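Local atomic coordinates of abhydrolase domain-containing protein (Exiguobacterium antarcticum, PDB entry 5H3H), a protein that hydrolyses carboxylic esters as an alpha/beta hydrolase and probably also forms or uses peracids. Residues E16-G21 with Y49-V54; T88-L93 with S112-L117. All coordinates share one frame; numbering follows the deposited sequence.

Both contacts join neighbouring strands of the central mixed sheet of the alpha/beta hydrolase fold. Contact 1 is the antiparallel pairing of strand 12-18 with strand 50-54; contact 2 is the parallel pairing of strand 90-95 with strand 114-120. Strand 23-27 lies between them: Ile52 of contact 1 and Leu92 of contact 2 both touch Val25. Gln22 also bonds to both, to the backbone of Arg50 and the side-chain amide of Asn89. The contact centres are 13 Å apart and their nearest atoms about 6 Å. Strand 90-95 leads from contact 2 to Ser96, which lines the ethaneperoxoic acid pocket with Trp30, Met97 and His248 and is probably the nucleophile.

Contact 1: residues E16-G21 with Y49-V54; sequences EDIGSG and YRYIGV
Strand 16-18 runs antiparallel to strand 50-54, their axes 4.8 Å apart at closest approach, with Glu16 and Gly53 and then Ile18 and Tyr51 as hydrogen-bonded pairs on either side of the non-hydrogen-bonded pair Asp17-Ile52. The pairing belongs to the antiparallel margin of the alpha/beta hydrolase sheet, where strand 12-18 meets strand 50-54, the first of the run of parallel strands across the sheet. Of its four backbone bonds, Tyr51 N to Ile18 O is the shortest at 2.7 Å.

Arg50 carries the side-chain contact. Its chain is stretched from CG to NE and grips the Asp17 carboxylate side-on: NE reaches OD1 of Asp17 at 2.8 Å, and NH2 of Arg50 reaches OD2 of Asp17 at 2.7 Å. The two flat groups are only 12° from coplanar and both oxygens are met on their syn sides, a twofold salt bridge that fixes the rotation of the buried carboxylate.

On the face opposite Asp17 and Ile52, Ile18 and Tyr51 are covered by helix 38-46. Tyr51 CG lies anti to the backbone N (chi1 175°), which lays the ring along the strand with Gly53 N 3.6 Å above one face. A CB on Gly53 would clash with Tyr51 OH, which bonds to Asn34 ND2. Gly19 is constrained too: a CB there would collide with Tyr49 O, and its backbone angles by themselves call for glycine. At the loop end a water is shared by Gly21 O, to which it donates at 2.8 Å, and Arg50 NH1, from which it accepts at 3.0 Å.

Contact 2: residues T88-L93 with S112-L117; sequences TNVTLL and SNVSKL
The flat amide of Asn89 has its oxygen beside Ser115: OD1 of Asn89 is 3.0 Å from CB of Ser115, and Ser115 OG stands well above the amide plane, while the nitrogen end of the amide bonds to Gln22 OE1. A second flat group, the peptide carbonyl of Asn113, receives Val90 N in its plane at 2.9 Å, in an almost straight bond (179°).

These residues open the parallel pairing of a beta-alpha-beta crossover, strand 90-95, helix 97-109, strand 114-120. Val90 pairs with Val114 but Thr91 with Lys116, so Ser115 is an extra residue in a beta bulge. Val90 O accepts Ser115 N at 2.9 Å, just before the register shifts. The ladder resumes where Leu92 N meets Lys116 O at 2.8 Å.

On the face toward helix 97-109, Leu92 CB packs on Val114 CG1 at 4.0 Å, and the tips CD2 of Leu92 and CD1 of Leu117 meet further along. On the opposite face, Thr91 and the stem of Lys116 cross at a slant, Thr91 OG1 3.2 Å from Lys116 CG. That CG sits between the backbone N and carbonyl carbon (chi1 63°), bringing the stem against Thr91 before the chain bends at chi3. Its NZ then reaches Tyr265 O and makes a cation-pi contact with Tyr265 in helix 255-267. A leucine in place of Lys116 would probably leave Tyr265 O without this donor and the ring without its cation. The chemistry implies an apolar seam on the helix 97-109 side and, on the other, a buried lysine whose charge is likely to be stabilised by a carbonyl and a ring.

Contact 1: residues E16-G21 with Y49-V54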
loop_
_atom_site.group_PDB
_atom_site.type_symbol
_atom_site.label_atom_id
_atom_site.label_comp_id
_atom_site.label_asym_id
_atom_site.label_seq_id
_atom_site.Cartn_x
_atom_site.Cartn_y
_atom_site.Cartn_z
ATOM N N GLU B 16 -11.139 0.647 22.433
ATOM C CA GLU B 16 -11.498 1.659 23.366
ATOM C C GLU B 16 -11.456 2.992 22.561
ATOM O O GLU B 16 -10.398 3.565 22.265
ATOM C CB GLU B 16 -10.498 1.661 24.549
ATOM C CG GLU B 16 -10.901 2.494 25.751
ATOM C CD GLU B 16 -11.911 1.841 26.721
ATOM O OE1 GLU B 16 -12.138 0.620 26.644
ATOM O OE2 GLU B 16 -12.466 2.563 27.606
ATOM N N ASP B 17 -12.627 3.467 22.181
ATOM C CA ASP B 17 -12.722 4.638 21.314
ATOM C C ASP B 17 -13.313 5.761 22.191
ATOM O O ASP B 17 -14.465 5.675 22.622
ATOM C CB ASP B 17 -13.570 4.293 20.092
ATOM C CG ASP B 17 -13.864 5.537 19.180
ATOM O OD1 ASP B 17 -13.272 6.617 19.400
ATOM O OD2 ASP B 17 -14.690 5.425 18.223
ATOM N N ILE B 18 -12.507 6.771 22.494
ATOM C CA ILE B 18 -12.841 7.800 23.504
ATOM C C ILE B 18 -12.417 9.213 23.043
ATOM O O ILE B 18 -11.240 9.404 22.619
ATOM C CB ILE B 18 -12.068 7.561 24.827
ATOM C CG1 ILE B 18 -12.315 6.173 25.360
ATOM C CG2 ILE B 18 -12.546 8.530 25.883
ATOM C CD1 ILE B 18 -11.448 5.810 26.572
ATOM N N GLY B 19 -13.318 10.200 23.171
ATOM C CA GLY B 19 -13.029 11.599 22.844
ATOM C C GLY B 19 -13.495 11.943 21.440
ATOM O O GLY B 19 -14.035 11.085 20.739
ATOM N N SER B 20 -13.284 13.197 21.036
ATOM C CA SER B 20 -13.672 13.711 19.700
ATOM C C SER B 20 -12.495 14.508 19.160
ATOM O O SER B 20 -11.486 14.699 19.870
ATOM C CB SER B 20 -14.921 14.602 19.763
ATOM O OG SER B 20 -14.792 15.614 20.720
ATOM N N GLY B 21 -12.542 14.940 17.913
ATOM C CA GLY B 21 -11.282 15.589 17.385
ATOM C C GLY B 21 -10.163 14.567 17.152
ATOM O O GLY B 21 -10.464 13.397 17.193
ATOM N N TYR B 49 -7.866 15.386 22.140
ATOM C CA TYR B 49 -7.701 14.385 21.082
ATOM C C TYR B 49 -8.568 13.153 21.360
ATOM O O TYR B 49 -9.094 13.003 22.442
ATOM C CB TYR B 49 -6.207 14.025 20.965
ATOM C CG TYR B 49 -5.466 15.224 20.392
ATOM C CD1 TYR B 49 -5.314 15.375 19.008
ATOM C CD2 TYR B 49 -5.018 16.246 21.219
ATOM C CE1 TYR B 49 -4.694 16.500 18.463
ATOM C CE2 TYR B 49 -4.413 17.376 20.701
ATOM C CZ TYR B 49 -4.249 17.501 19.328
ATOM O OH TYR B 49 -3.638 18.632 18.833
ATOM N N ARG B 50 -8.734 12.322 20.350
ATOM C CA ARG B 50 -9.515 11.146 20.431
ATOM C C ARG B 50 -8.570 9.936 20.520
ATOM O O ARG B 50 -7.766 9.716 19.624
ATOM C CB ARG B 50 -10.373 11.064 19.208
ATOM C CG ARG B 50 -11.299 9.893 19.175
ATOM C CD ARG B 50 -12.123 9.993 17.917
ATOM N NE ARG B 50 -12.902 8.783 17.692
ATOM C CZ ARG B 50 -13.648 8.564 16.618
ATOM N NH1 ARG B 50 -13.720 9.497 15.656
ATOM N NH2 ARG B 50 -14.308 7.400 16.470
ATOM N N TYR B 51 -8.703 9.176 21.605
ATOM C CA TYR B 51 -7.915 7.977 21.901
ATOM C C TYR B 51 -8.570 6.772 21.257
ATOM O O TYR B 51 -9.753 6.543 21.445
ATOM C CB TYR B 51 -7.847 7.802 23.426
ATOM C CG TYR B 51 -7.169 6.558 23.871
ATOM C CD1 TYR B 51 -5.763 6.452 23.885
ATOM C CD2 TYR B 51 -7.917 5.448 24.309
ATOM C CE1 TYR B 51 -5.148 5.309 24.349
ATOM C CE2 TYR B 51 -7.277 4.292 24.743
ATOM C CZ TYR B 51 -5.910 4.227 24.773
ATOM O OH TYR B 51 -5.288 3.028 25.183
ATOM N N ILE B 52 -7.825 6.021 20.452
ATOM C CA ILE B 52 -8.305 4.805 19.872
ATOM C C ILE B 52 -7.299 3.713 20.285
ATOM O O ILE B 52 -6.309 3.546 19.657
ATOM C CB ILE B 52 -8.485 4.900 18.355
ATOM C CG1 ILE B 52 -9.595 5.908 17.978
ATOM C CG2 ILE B 52 -8.832 3.546 17.766
ATOM C CD1 ILE B 52 -9.049 7.133 17.305
ATOM N N GLY B 53 -7.592 2.986 21.357
ATOM C CA GLY B 53 -6.664 1.962 21.865
ATOM C C GLY B 53 -7.189 0.611 21.449
ATOM O O GLY B 53 -8.252 0.213 21.935
ATOM N N VAL B 54 -6.484 -0.040 20.548
ATOM C CA VAL B 54 -6.903 -1.338 20.057
ATOM C C VAL B 54 -6.405 -2.458 20.974
ATOM O O VAL B 54 -5.224 -2.422 21.440
ATOM C CB VAL B 54 -6.475 -1.621 18.623
ATOM C CG1 VAL B 54 -6.853 -0.472 17.667
ATOM C CG2 VAL B 54 -5.015 -1.922 18.544
HETATM O O HOH W 1 -12.569 12.319 15.765
#

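Contact 2: residues T88-L93 with S112-L117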
loop_
_atom_site.group_PDB
_atom_site.type_symbol
_atom_site.label_atom_id
_atom_site.label_comp_id
_atom_site.label_asym_id
_atom_site.label_seq_id
_atom_site.Cartn_x
_atom_site.Cartn_y
_atom_site.Cartn_z
ATOM N N THR B 88 -9.435 9.238 9.461
ATOM C CA THR B 88 -8.283 9.780 8.664
ATOM C C THR B 88 -7.420 10.737 9.475
ATOM O O THR B 88 -7.745 11.072 10.630
ATOM C CB THR B 88 -8.762 10.562 7.417
ATOM O OG1 THR B 88 -9.674 11.592 7.826
ATOM C CG2 THR B 88 -9.457 9.661 6.395
ATOM N N ASN B 89 -6.274 11.135 8.924
ATOM C CA ASN B 89 -5.320 11.999 9.625
ATOM C C ASN B 89 -4.870 11.382 10.944
ATOM O O ASN B 89 -4.670 12.095 11.933
ATOM C CB ASN B 89 -5.932 13.371 9.915
ATOM C CG ASN B 89 -4.926 14.348 10.508
ATOM O OD1 ASN B 89 -3.755 14.354 10.131
ATOM N ND2 ASN B 89 -5.369 15.155 11.479
ATOM N N VAL B 90 -4.745 10.066 10.992
ATOM C CA VAL B 90 -4.499 9.434 12.315
ATOM C C VAL B 90 -3.028 9.575 12.659
ATOM O O VAL B 90 -2.155 9.491 11.787
ATOM C CB VAL B 90 -5.026 7.945 12.476
ATOM C CG1 VAL B 90 -6.127 7.568 11.506
ATOM C CG2 VAL B 90 -3.961 6.878 12.549
ATOM N N THR B 91 -2.761 9.826 13.924
ATOM C CA THR B 91 -1.413 9.546 14.452
ATOM C C THR B 91 -1.372 8.110 14.925
ATOM O O THR B 91 -2.177 7.719 15.734
ATOM C CB THR B 91 -1.120 10.477 15.586
ATOM O OG1 THR B 91 -1.105 11.789 15.045
ATOM C CG2 THR B 91 0.248 10.202 16.218
ATOM N N LEU B 92 -0.519 7.319 14.327
ATOM C CA LEU B 92 -0.417 5.899 14.638
ATOM C C LEU B 92 0.835 5.642 15.565
ATOM O O LEU B 92 1.968 5.865 15.159
ATOM C CB LEU B 92 -0.312 5.174 13.294
ATOM C CG LEU B 92 -0.237 3.666 13.380
ATOM C CD1 LEU B 92 -1.489 3.121 14.019
ATOM C CD2 LEU B 92 0.040 3.058 12.040
ATOM N N LEU B 93 0.621 5.211 16.798
ATOM C CA LEU B 93 1.747 4.856 17.699
ATOM C C LEU B 93 1.788 3.345 17.925
ATOM O O LEU B 93 0.794 2.750 18.320
ATOM C CB LEU B 93 1.675 5.596 19.010
ATOM C CG LEU B 93 2.636 5.245 20.163
ATOM C CD1 LEU B 93 4.031 4.836 19.771
ATOM C CD2 LEU B 93 2.727 6.373 21.206
ATOM N N SER B 112 -2.526 6.494 3.188
ATOM C CA SER B 112 -3.562 7.555 2.953
ATOM C C SER B 112 -4.395 7.986 4.158
ATOM O O SER B 112 -4.886 9.104 4.162
ATOM C CB SER B 112 -4.524 7.188 1.820
ATOM O OG SER B 112 -5.191 8.391 1.378
ATOM N N ASN B 113 -4.543 7.137 5.195
ATOM C CA ASN B 113 -5.291 7.543 6.423
ATOM C C ASN B 113 -4.419 8.018 7.558
ATOM O O ASN B 113 -4.942 8.437 8.590
ATOM C CB ASN B 113 -6.116 6.346 6.951
ATOM C CG ASN B 113 -7.205 5.925 5.971
ATOM O OD1 ASN B 113 -8.193 6.614 5.825
ATOM N ND2 ASN B 113 -6.995 4.833 5.275
ATOM N N VAL B 114 -3.108 7.903 7.404
ATOM C CA VAL B 114 -2.145 8.176 8.539
ATOM C C VAL B 114 -1.294 9.411 8.271
ATOM O O VAL B 114 -0.565 9.473 7.296
ATOM C CB VAL B 114 -1.169 7.008 8.752
ATOM C CG1 VAL B 114 -0.162 7.278 9.889
ATOM C CG2 VAL B 114 -1.931 5.742 8.998
ATOM N N SER B 115 -1.374 10.379 9.151
ATOM C CA SER B 115 -0.554 11.585 9.030
ATOM C C SER B 115 0.858 11.454 9.657
ATOM O O SER B 115 1.825 12.035 9.152
ATOM C CB SER B 115 -1.291 12.731 9.648
ATOM O OG SER B 115 -1.179 12.675 11.042
ATOM N N LYS B 116 0.974 10.709 10.750
ATOM C CA LYS B 116 2.281 10.469 11.377
ATOM C C LYS B 116 2.345 9.143 12.131
ATOM O O LYS B 116 1.313 8.614 12.573
ATOM C CB LYS B 116 2.626 11.630 12.274
ATOM C CG LYS B 116 1.689 11.824 13.422
ATOM C CD LYS B 116 1.915 13.172 14.113
ATOM C CE LYS B 116 1.364 14.316 13.288
ATOM N NZ LYS B 116 1.626 15.593 14.028
ATOM N N LEU B 117 3.567 8.627 12.242
ATOM C CA LEU B 117 3.882 7.377 12.886
ATOM C C LEU B 117 4.801 7.621 14.082
ATOM O O LEU B 117 5.757 8.370 13.970
ATOM C CB LEU B 117 4.674 6.526 11.868
ATOM C CG LEU B 117 5.163 5.171 12.359
ATOM C CD1 LEU B 117 3.962 4.369 12.828
ATOM C CD2 LEU B 117 5.971 4.379 11.346
#